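Long-range contact in 3-dehydroquinate dehydratase (Clostridium difficile, PDB 4H3D), which catalyses the cis-dehydration of 3-dehydroquinate to 3-dehydroshikimate through an imine intermediate, the third step of the chorismate pathway: residues I144-F149 / P173-M178. Residues are numbered along the deposited sequence; the frame is centred on the assembly and turned at random.
Sequences ISNHDF and PKIAVM. With SHL (5-hydroxy-6-methyl-4-oxo-4H-pyran-2-carboxylic acid), chain I; ACT (acetate ion), chain J.
I144 to D148 and P173 to V177 run as neighbouring parallel strands, axes 4.8 Å apart and inclined by 11°, with K174 N hydrogen-bonded to I144 O, N146 N to K174 O, A176 N to N146 O (3.0 Å) and D148 N to A176 O. Both belong to a beta-alpha-beta unit of the TIM barrel, with helix 155-167 between them in sequence. S145, H147, K174 and A176 point to the barrel interior, where H147 and K174 are active-site residues. Extended throughout, with CG anti to the backbone N (chi1 174°), K174 passes S145 (K174 CD to S145 CB 4.1 Å) and ends in a covalent bond from NZ to SHL CAL, 1.4 Å long. A176 CB approaches the H147 ring obliquely, 3.7 Å from H147 CD2. H147 NE2 shares a hydrogen bond of 2.5 Å with SHL OAC and ND1 one with E90, which together probably fix the ring's rotation. On the helix-facing side, N146 and I175 lie alongside each other, N146 OD1 to I175 CD1 3.9 Å, while OD1 is hydrogen-bonded to R161. R86, R217 and Q240 also grip SHL. With H147 NE2 and K174 NZ 4.7 Å apart, the strand pairing sets the proton donor/acceptor beside the Schiff-base lysine, consistent with both acting on one bound molecule.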
loop_
_atom_site.group_PDB
_atom_site.type_symbol
_atom_site.label_atom_id
_atom_site.label_comp_id
_atom_site.label_asym_id
_atom_site.label_seq_id
_atom_site.Cartn_x
_atom_site.Cartn_y
_atom_site.Cartn_z
ATOM N N ILE B 144 19.255 11.558 10.817
ATOM C CA ILE B 144 20.233 11.990 9.818
ATOM C C ILE B 144 19.554 11.630 8.505
ATOM O O ILE B 144 19.157 10.497 8.304
ATOM C CB ILE B 144 21.595 11.321 9.962
ATOM C CG1 ILE B 144 22.209 11.675 11.318
ATOM C CG2 ILE B 144 22.515 11.734 8.793
ATOM C CD1 ILE B 144 23.638 11.094 11.575
ATOM N N SER B 145 19.372 12.604 7.637
ATOM C CA SER B 145 18.633 12.371 6.412
ATOM C C SER B 145 19.441 12.551 5.143
ATOM O O SER B 145 20.465 13.240 5.119
ATOM C CB SER B 145 17.418 13.313 6.358
ATOM O OG SER B 145 17.823 14.671 6.255
ATOM N N ASN B 146 18.953 11.920 4.084
ATOM C CA ASN B 146 19.528 12.042 2.741
ATOM C C ASN B 146 18.404 11.933 1.719
ATOM O O ASN B 146 17.457 11.143 1.891
ATOM C CB ASN B 146 20.583 10.970 2.511
ATOM C CG ASN B 146 21.227 11.046 1.130
ATOM O OD1 ASN B 146 21.156 10.087 0.360
ATOM N ND2 ASN B 146 21.828 12.180 0.804
ATOM N N HIS B 147 18.504 12.724 0.659
ATOM C CA HIS B 147 17.495 12.750 -0.396
ATOM C C HIS B 147 18.093 12.656 -1.789
ATOM O O HIS B 147 19.208 13.134 -2.038
ATOM C CB HIS B 147 16.737 14.063 -0.335
ATOM C CG HIS B 147 16.155 14.351 1.005
ATOM N ND1 HIS B 147 16.910 14.832 2.050
ATOM C CD2 HIS B 147 14.888 14.243 1.471
ATOM C CE1 HIS B 147 16.137 14.989 3.111
ATOM N NE2 HIS B 147 14.905 14.642 2.783
ATOM N N ASP B 148 17.367 12.001 -2.686
ATOM C CA ASP B 148 17.723 12.012 -4.072
ATOM C C ASP B 148 16.424 12.290 -4.789
ATOM O O ASP B 148 15.473 11.483 -4.724
ATOM C CB ASP B 148 18.364 10.709 -4.521
ATOM C CG ASP B 148 18.980 10.812 -5.914
ATOM O OD1 ASP B 148 18.408 11.506 -6.800
ATOM O OD2 ASP B 148 20.048 10.193 -6.122
ATOM N N PHE B 149 16.353 13.451 -5.431
ATOM C CA PHE B 149 15.142 13.845 -6.165
ATOM C C PHE B 149 15.096 13.425 -7.627
ATOM O O PHE B 149 14.113 13.691 -8.305
ATOM C CB PHE B 149 14.931 15.353 -6.059
ATOM C CG PHE B 149 14.500 15.770 -4.730
ATOM C CD1 PHE B 149 15.430 16.061 -3.756
ATOM C CD2 PHE B 149 13.147 15.830 -4.420
ATOM C CE1 PHE B 149 15.017 16.433 -2.483
ATOM C CE2 PHE B 149 12.728 16.189 -3.154
ATOM C CZ PHE B 149 13.660 16.488 -2.183
ATOM N N PRO B 173 18.022 6.871 11.061
ATOM C CA PRO B 173 18.421 7.096 9.680
ATOM C C PRO B 173 17.198 7.308 8.799
ATOM O O PRO B 173 16.197 6.594 8.951
ATOM C CB PRO B 173 19.097 5.792 9.292
ATOM C CG PRO B 173 19.572 5.206 10.542
ATOM C CD PRO B 173 18.577 5.624 11.597
ATOM N N LYS B 174 17.275 8.268 7.875
ATOM C CA LYS B 174 16.165 8.553 6.992
ATOM C C LYS B 174 16.636 8.733 5.570
ATOM O O LYS B 174 17.601 9.467 5.319
ATOM C CB LYS B 174 15.454 9.842 7.414
ATOM C CG LYS B 174 14.336 10.293 6.429
ATOM C CD LYS B 174 13.720 11.591 6.844
ATOM C CE LYS B 174 12.635 12.011 5.857
ATOM N NZ LYS B 174 12.036 13.338 6.205
ATOM N N ILE B 175 15.957 8.081 4.638
ATOM C CA ILE B 175 16.267 8.250 3.233
ATOM C C ILE B 175 15.018 8.375 2.406
ATOM O O ILE B 175 14.028 7.667 2.619
ATOM C CB ILE B 175 17.244 7.160 2.662
ATOM C CG1 ILE B 175 17.846 7.648 1.342
ATOM C CG2 ILE B 175 16.566 5.808 2.488
ATOM C CD1 ILE B 175 19.007 6.818 0.847
ATOM N N ALA B 176 15.040 9.348 1.508
ATOM C CA ALA B 176 13.930 9.603 0.586
ATOM C C ALA B 176 14.505 9.628 -0.837
ATOM O O ALA B 176 15.453 10.374 -1.118
ATOM C CB ALA B 176 13.246 10.932 0.916
ATOM N N VAL B 177 13.930 8.825 -1.725
ATOM C CA VAL B 177 14.427 8.693 -3.096
ATOM C C VAL B 177 13.298 8.852 -4.109
ATOM O O VAL B 177 12.120 8.724 -3.769
ATOM C CB VAL B 177 15.137 7.338 -3.297
ATOM C CG1 VAL B 177 16.351 7.241 -2.348
ATOM C CG2 VAL B 177 14.171 6.160 -3.070
ATOM N N MET B 178 13.664 9.135 -5.355
ATOM C CA MET B 178 12.682 9.377 -6.402
ATOM C C MET B 178 12.653 8.199 -7.385
ATOM O O MET B 178 13.670 7.893 -8.016
ATOM C CB MET B 178 13.029 10.666 -7.159
ATOM C CG MET B 178 12.000 11.073 -8.240
ATOM S SD MET B 178 10.393 11.515 -7.499
ATOM C CE MET B 178 10.790 13.019 -6.610
HETATM O OAD SHL I . 6.788 13.328 2.948
HETATM C CAH SHL I . 7.635 13.674 2.086
HETATM O OAA SHL I . 7.307 13.839 0.884
HETATM C CAK SHL I . 9.005 13.882 2.510
HETATM O OAG SHL I . 9.327 13.673 3.893
HETATM C CAF SHL I . 10.599 14.057 4.363
HETATM C CAL SHL I . 10.848 13.984 5.694
HETATM C CAJ SHL I . 11.462 14.576 3.463
HETATM O OAC SHL I . 12.664 14.976 3.871
HETATM C CAI SHL I . 11.134 14.693 2.142
HETATM C CAE SHL I . 9.930 14.349 1.669
HETATM O OAB SHL I . 12.022 15.168 1.282
HETATM C C ACT J . 19.026 15.842 -6.572
HETATM O O ACT J . 18.497 15.254 -5.584
HETATM O OXT ACT J . 19.653 15.112 -7.372
HETATM C CH3 ACT J . 18.910 17.321 -6.802
#